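Local coordinates for sensor histidine kinase (Pseudomonas syringae pv. tomato, PDB 3CIT), which probably acts as a dimeric sensor kinase in a two-component phosphorelay, this piece being its GAF domain, at residues S9-A12 with R13-L17; D127-D130 with I131-L134; H144-N147 with N148-L151. All blocks are in the same frame, centred on the assembly; numbering follows the deposited sequence. Where two conformers were deposited one is given.

Contact 1: S9-A12 with R13-L17; sequences SRAA and RLRLL
The guanidinium of Arg13 lies beside Ser9, whose CB rests over one face, 3.4 Å above the plane and toward the rim. At its edge, near the plane, comes Arg10 CG, 3.7 Å from Arg13 NH1. The second flat group, the guanidinium of Arg15, folds back on the helix. One of its faces covers Ala12 CA, which stands 3.5 Å from the plane, and Ala11 O. Its NH1 and NH2 also reach the two alanines, with Arg15 NH1 3.6 Å from Ala11 CB. A bend at chi3 (-72°) turns the Arg15 guanidinium back. Arg13 is extended from CG to NE and reaches toward the N-terminal end of the helix, beside Ser9. The planes of Arg10 and Arg13 stand nearly perpendicular, 85° apart. Regular i to i+4 backbone bonds run beneath, for instance Arg15 N to Ala11 O at 2.9 Å. This is one face of helix 3-26. Its Arg10, Ala11, Arg13 and Leu14 pack on the same four residues of the second subunit, so the helix helps form the interface with that subunit. Arg10 and Arg13 bring two like charges close together, with Arg10 NE 4.6 Å from Arg13 NH1. Glu129 bridges both, Asp130 takes Arg13 NE, and backbone carbonyls of Ala125 and Pro126 of the third subunit take Arg10. The buried positive charge is thus probably balanced by acids of helix 128-156.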
loop_
_atom_site.group_PDB
_atom_site.type_symbol
_atom_site.label_atom_id
_atom_site.label_comp_id
_atom_site.label_asym_id
_atom_site.label_seq_id
_atom_site.Cartn_x
_atom_site.Cartn_y
_atom_site.Cartn_z
ATOM N N SER A 9 2.506 15.591 14.636
ATOM C CA SER A 9 3.171 14.934 13.515
ATOM C C SER A 9 2.248 14.801 12.323
ATOM O O SER A 9 2.694 14.960 11.176
ATOM C CB SER A 9 3.703 13.562 13.916
ATOM O OG SER A 9 4.721 13.711 14.881
ATOM N N ARG A 10 0.971 14.506 12.586
ATOM C CA ARG A 10 0.016 14.381 11.511
ATOM C C ARG A 10 -0.215 15.745 10.840
ATOM O O ARG A 10 -0.319 15.815 9.625
ATOM C CB ARG A 10 -1.266 13.702 11.988
ATOM C CG ARG A 10 -1.052 12.184 12.118
ATOM C CD ARG A 10 -2.158 11.428 12.903
ATOM N NE ARG A 10 -2.143 10.020 12.485
ATOM C CZ ARG A 10 -2.804 9.029 13.085
ATOM N NH1 ARG A 10 -2.738 7.812 12.563
ATOM N NH2 ARG A 10 -3.580 9.253 14.122
ATOM N N ALA A 11 -0.262 16.820 11.612
ATOM C CA ALA A 11 -0.325 18.168 11.019
ATOM C C ALA A 11 0.865 18.435 10.087
ATOM O O ALA A 11 0.679 18.956 8.975
ATOM C CB ALA A 11 -0.441 19.268 12.134
ATOM N N ALA A 12 2.075 18.042 10.499
ATOM C CA ALA A 12 3.303 18.219 9.679
ATOM C C ALA A 12 3.271 17.430 8.363
ATOM O O ALA A 12 3.698 17.932 7.294
ATOM C CB ALA A 12 4.549 17.830 10.489
ATOM N N ARG A 13 2.744 16.205 8.428
ATOM C CA ARG A 13 2.544 15.354 7.229
ATOM C C ARG A 13 1.539 15.979 6.280
ATOM O O ARG A 13 1.782 16.060 5.070
ATOM C CB ARG A 13 2.071 13.962 7.633
ATOM C CG ARG A 13 3.117 13.176 8.380
ATOM C CD ARG A 13 2.564 11.953 9.108
ATOM N NE ARG A 13 3.630 11.444 9.961
ATOM C CZ ARG A 13 3.527 10.989 11.198
ATOM N NH1 ARG A 13 2.364 10.769 11.773
ATOM N NH2 ARG A 13 4.633 10.637 11.827
ATOM N N LEU A 14 0.430 16.479 6.834
ATOM C CA LEU A 14 -0.568 17.177 6.016
ATOM C C LEU A 14 -0.015 18.453 5.379
ATOM O O LEU A 14 -0.272 18.721 4.209
ATOM C CB LEU A 14 -1.826 17.463 6.827
ATOM C CG LEU A 14 -2.633 16.183 7.134
ATOM C CD1 LEU A 14 -3.659 16.467 8.235
ATOM C CD2 LEU A 14 -3.352 15.689 5.910
ATOM N N ARG A 15 0.741 19.239 6.135
ATOM C CA ARG A 15 1.361 20.440 5.568
ATOM C C ARG A 15 2.250 20.079 4.395
ATOM O O ARG A 15 2.199 20.731 3.362
ATOM C CB ARG A 15 2.173 21.197 6.612
ATOM C CG ARG A 15 1.371 21.841 7.682
ATOM C CD ARG A 15 2.231 22.903 8.428
ATOM N NE ARG A 15 3.260 22.297 9.291
ATOM C CZ ARG A 15 3.048 21.823 10.525
ATOM N NH1 ARG A 15 1.844 21.860 11.090
ATOM N NH2 ARG A 15 4.062 21.322 11.217
ATOM N N LEU A 16 3.084 19.055 4.564
ATOM C CA LEU A 16 4.013 18.599 3.518
ATOM C C LEU A 16 3.238 18.277 2.239
ATOM O O LEU A 16 3.584 18.738 1.136
ATOM C CB LEU A 16 4.804 17.355 3.971
ATOM C CG LEU A 16 5.727 16.650 2.941
ATOM C CD1 LEU A 16 7.025 17.468 2.701
ATOM C CD2 LEU A 16 6.043 15.211 3.329
ATOM N N LEU A 17 2.188 17.500 2.398
ATOM C CA LEU A 17 1.385 17.030 1.278
ATOM C C LEU A 17 0.570 18.153 0.600
ATOM O O LEU A 17 0.653 18.315 -0.611
ATOM C CB LEU A 17 0.444 15.904 1.743
ATOM C CG LEU A 17 1.134 14.591 2.123
ATOM C CD1 LEU A 17 0.195 13.667 2.843
ATOM C CD2 LEU A 17 1.690 13.979 0.857
#

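Contact 2: D127-D130 with I131-L134; sequences DGED and IESL
Ser133 has OG beside its backbone N and anti to its carbonyl carbon (chi1 -61°), which turns the hydroxyl back onto Glu129 O one helical turn earlier. Glu132 takes the same first torsion (chi1 -72°) and, in the Glu129 conformer given, lays its OE1 alongside Glu129 CG, 3.5 Å away. The Ser133 OG bond to Glu129 O is 2.7 Å long and lies close to the line of the carbonyl. Ser133 N also reaches Glu129 O, at 3.1 Å, but from above the carbonyl plane, 45° out of it. Glu129 O therefore accepts two bonds from one residue, and the serine hydroxyl is satisfied inside the helix. The other backbone bonds follow the i to i+4 pattern from the first turn: Ile131 N meets Asp127 O at 3.0 Å and Glu132 N meets Gly128 O at 2.8 Å. Asp127 occupies the N-cap position, though its side chain makes no capping bond; its OD1 instead binds Gln6 of the third subunit. On the inner side, Leu134 packs against Leu100 and Leu102 of strand 98-105. In the same Glu129 conformer the two carboxylates come near each other, with Glu129 OE2 4.2 Å from Glu132 OE1. Arg15 of the second subunit forms salt bridges with both. This arginine, with those of helix 3-26, probably offsets the acids at this helix start, and both glutamates may well remain charged.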
loop_
_atom_site.group_PDB
_atom_site.type_symbol
_atom_site.label_atom_id
_atom_site.label_comp_id
_atom_site.label_asym_id
_atom_site.label_seq_id
_atom_site.Cartn_x
_atom_site.Cartn_y
_atom_site.Cartn_z
ATOM N N ASP A 127 9.242 6.775 10.766
ATOM C CA ASP A 127 7.940 6.328 11.211
ATOM C C ASP A 127 7.085 5.958 9.999
ATOM O O ASP A 127 7.144 6.620 8.959
ATOM C CB ASP A 127 7.293 7.440 12.027
ATOM C CG ASP A 127 8.014 7.687 13.367
ATOM O OD1 ASP A 127 8.953 6.929 13.732
ATOM O OD2 ASP A 127 7.612 8.646 14.064
ATOM N N GLY A 128 6.294 4.904 10.119
ATOM C CA GLY A 128 5.509 4.414 9.006
ATOM C C GLY A 128 4.666 5.475 8.329
ATOM O O GLY A 128 4.558 5.489 7.099
ATOM N N GLU A 129 4.079 6.383 9.099
ATOM C CA GLU A 129 3.213 7.367 8.468
ATOM C C GLU A 129 3.991 8.527 7.796
ATOM O O GLU A 129 3.452 9.221 6.925
ATOM C CB GLU A 129 2.176 7.875 9.445
ATOM C CG GLU A 129 0.865 7.999 8.806
ATOM C CD GLU A 129 -0.197 8.339 9.774
ATOM O OE1 GLU A 129 0.006 9.257 10.606
ATOM O OE2 GLU A 129 -1.232 7.657 9.684
ATOM N N ASP A 130 5.236 8.740 8.208
ATOM C CA ASP A 130 6.161 9.552 7.418
ATOM C C ASP A 130 6.438 8.882 6.079
ATOM O O ASP A 130 6.414 9.530 5.046
ATOM C CB ASP A 130 7.488 9.816 8.157
ATOM C CG ASP A 130 7.368 10.816 9.278
ATOM O OD1 ASP A 130 6.330 11.508 9.382
ATOM O OD2 ASP A 130 8.355 10.945 10.020
ATOM N N ILE A 131 6.718 7.580 6.107
ATOM C CA ILE A 131 6.957 6.826 4.891
ATOM C C ILE A 131 5.753 6.853 3.949
ATOM O O ILE A 131 5.909 7.139 2.761
ATOM C CB ILE A 131 7.373 5.376 5.195
ATOM C CG1 ILE A 131 8.749 5.361 5.874
ATOM C CG2 ILE A 131 7.419 4.546 3.850
ATOM C CD1 ILE A 131 9.227 3.977 6.320
ATOM N N GLU A 132 4.554 6.626 4.498
ATOM C CA GLU A 132 3.333 6.703 3.716
ATOM C C GLU A 132 3.089 8.089 3.089
ATOM O O GLU A 132 2.637 8.180 1.964
ATOM C CB GLU A 132 2.122 6.353 4.582
ATOM C CG GLU A 132 1.982 4.932 4.965
ATOM C CD GLU A 132 0.630 4.711 5.699
ATOM O OE1 GLU A 132 0.501 5.103 6.839
ATOM O OE2 GLU A 132 -0.278 4.152 5.105
ATOM N N SER A 133 3.393 9.149 3.825
ATOM C CA SER A 133 3.279 10.512 3.321
ATOM C C SER A 133 4.275 10.753 2.184
ATOM O O SER A 133 3.905 11.319 1.147
ATOM C CB SER A 133 3.463 11.511 4.482
ATOM O OG SER A 133 2.456 11.302 5.442
ATOM N N LEU A 134 5.531 10.327 2.359
ATOM C CA LEU A 134 6.529 10.449 1.291
ATOM C C LEU A 134 6.141 9.639 0.058
ATOM O O LEU A 134 6.346 10.103 -1.055
ATOM C CB LEU A 134 7.931 10.036 1.765
ATOM C CG LEU A 134 8.519 10.933 2.857
ATOM C CD1 LEU A 134 9.876 10.455 3.316
ATOM C CD2 LEU A 134 8.623 12.383 2.368
#

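Contact 3: H144-N147 with N148-L151; sequences HLEN and NRLL
Glu146 OE2 accepts a bond from a water at 2.6 Å. The same water accepts a bond from Arg149 NH2 at 2.9 Å. Glu146 OE2 and Arg149 NH2 are themselves 4.4 Å apart, beyond a salt bridge, and the water spans the gap. Arg149 turns at chi3 (72°) to send its guanidinium toward the water. The aliphatic part of Glu146 runs side by side with Leu150 and points the same way; Glu146 CG lies 3.8 Å from Leu150 CD1. On another side of the helix, Asn147 crosses Leu151, and Asn147 OD1 comes within 3.3 Å of Leu151 CD1. Leu150 N and Leu151 N donate to Glu146 O and Asn147 O. The amide of Asn147 meets Asn147 of the second subunit, while Leu150 packs on Leu154 there. Within the chain, Glu146 OE1 binds Ala107 N and Glu146 OE2 binds Asp108 N, so the carboxylate ties helix 128-156 to the turn between strands 98-105 and 111-119. His144 and Leu145 pack on Met32 of helix 29-43, and His144 also touches Leu24 and Ile25 of helix 3-26.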
loop_
_atom_site.group_PDB
_atom_site.type_symbol
_atom_site.label_atom_id
_atom_site.label_comp_id
_atom_site.label_asym_id
_atom_site.label_seq_id
_atom_site.Cartn_x
_atom_site.Cartn_y
_atom_site.Cartn_z
ATOM N N HIS A 144 2.165 14.387 -12.187
ATOM C CA HIS A 144 2.518 15.644 -12.830
ATOM C C HIS A 144 3.651 15.484 -13.849
ATOM O O HIS A 144 3.603 16.071 -14.926
ATOM C CB HIS A 144 2.866 16.688 -11.754
ATOM C CG HIS A 144 1.680 17.108 -10.944
ATOM N ND1 HIS A 144 0.549 17.659 -11.519
ATOM C CD2 HIS A 144 1.428 17.038 -9.616
ATOM C CE1 HIS A 144 -0.352 17.887 -10.581
ATOM N NE2 HIS A 144 0.160 17.528 -9.416
ATOM N N LEU A 145 4.654 14.682 -13.517
ATOM C CA LEU A 145 5.746 14.386 -14.449
ATOM C C LEU A 145 5.223 13.612 -15.661
ATOM O O LEU A 145 5.619 13.868 -16.800
ATOM C CB LEU A 145 6.862 13.599 -13.770
ATOM C CG LEU A 145 7.749 14.353 -12.768
ATOM C CD1 LEU A 145 8.750 13.393 -12.134
ATOM C CD2 LEU A 145 8.465 15.546 -13.469
ATOM N N GLU A 146 4.324 12.672 -15.410
ATOM C CA GLU A 146 3.723 11.891 -16.485
ATOM C C GLU A 146 2.871 12.757 -17.394
ATOM O O GLU A 146 2.972 12.669 -18.616
ATOM C CB GLU A 146 2.903 10.747 -15.910
ATOM C CG GLU A 146 2.236 9.921 -16.973
ATOM C CD GLU A 146 1.424 8.831 -16.400
ATOM O OE1 GLU A 146 0.382 9.145 -15.779
ATOM O OE2 GLU A 146 1.857 7.668 -16.517
ATOM N N ASN A 147 2.062 13.630 -16.799
ATOM C CA ASN A 147 1.307 14.597 -17.581
ATOM C C ASN A 147 2.215 15.365 -18.546
ATOM O O ASN A 147 1.968 15.374 -19.756
ATOM C CB ASN A 147 0.539 15.553 -16.655
ATOM C CG ASN A 147 -0.439 16.428 -17.412
ATOM O OD1 ASN A 147 -0.149 17.593 -17.654
ATOM N ND2 ASN A 147 -1.579 15.866 -17.815
ATOM N N ASN A 148 3.273 15.973 -18.019
ATOM C CA ASN A 148 4.252 16.708 -18.846
ATOM C C ASN A 148 4.848 15.884 -19.976
ATOM O O ASN A 148 4.910 16.344 -21.142
ATOM C CB ASN A 148 5.380 17.242 -17.965
ATOM C CG ASN A 148 6.498 17.890 -18.770
ATOM O OD1 ASN A 148 7.568 17.294 -18.977
ATOM N ND2 ASN A 148 6.253 19.114 -19.243
ATOM N N ARG A 149 5.321 14.687 -19.641
ATOM C CA ARG A 149 5.855 13.755 -20.633
ATOM C C ARG A 149 4.854 13.490 -21.756
ATOM O O ARG A 149 5.201 13.580 -22.944
ATOM C CB ARG A 149 6.244 12.424 -19.991
ATOM C CG ARG A 149 6.807 11.419 -20.991
ATOM C CD ARG A 149 7.237 10.139 -20.329
ATOM N NE ARG A 149 6.102 9.327 -19.874
ATOM C CZ ARG A 149 5.346 8.574 -20.675
ATOM N NH1 ARG A 149 5.577 8.518 -21.988
ATOM N NH2 ARG A 149 4.353 7.861 -20.156
ATOM N N LEU A 150 3.618 13.179 -21.383
ATOM C CA LEU A 150 2.586 12.802 -22.344
ATOM C C LEU A 150 2.194 13.956 -23.268
ATOM O O LEU A 150 2.022 13.745 -24.461
ATOM C CB LEU A 150 1.340 12.234 -21.647
ATOM C CG LEU A 150 1.526 10.889 -20.925
ATOM C CD1 LEU A 150 0.272 10.461 -20.209
ATOM C CD2 LEU A 150 1.974 9.802 -21.927
ATOM N N LEU A 151 2.034 15.154 -22.712
ATOM C CA LEU A 151 1.756 16.358 -23.504
ATOM C C LEU A 151 2.902 16.680 -24.465
ATOM O O LEU A 151 2.675 17.048 -25.626
ATOM C CB LEU A 151 1.503 17.559 -22.585
ATOM C CG LEU A 151 0.151 17.596 -21.860
ATOM C CD1 LEU A 151 0.141 18.639 -20.739
ATOM C CD2 LEU A 151 -0.975 17.861 -22.841
HETATM O O HOH W 1 4.362 7.329 -17.261
#

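From the N terminus, contact 1 comes first, in helix 3-26. Helix 29-43 and the five-stranded antiparallel sheet follow. The chain then enters helix 128-156, with contact 2 at its start and contact 3 further along. Each contact joins adjacent segments of one helix, so none closes a long loop. They run in series, without nesting or crossing. Contacts 1 and 2 touch directly through salt bridges and packing, tying the first helix to the last. Contact 3 touches neither; its centre is about 25 Å from that of contact 2, on the opposite side of the chain's centre. All three also face the second subunit.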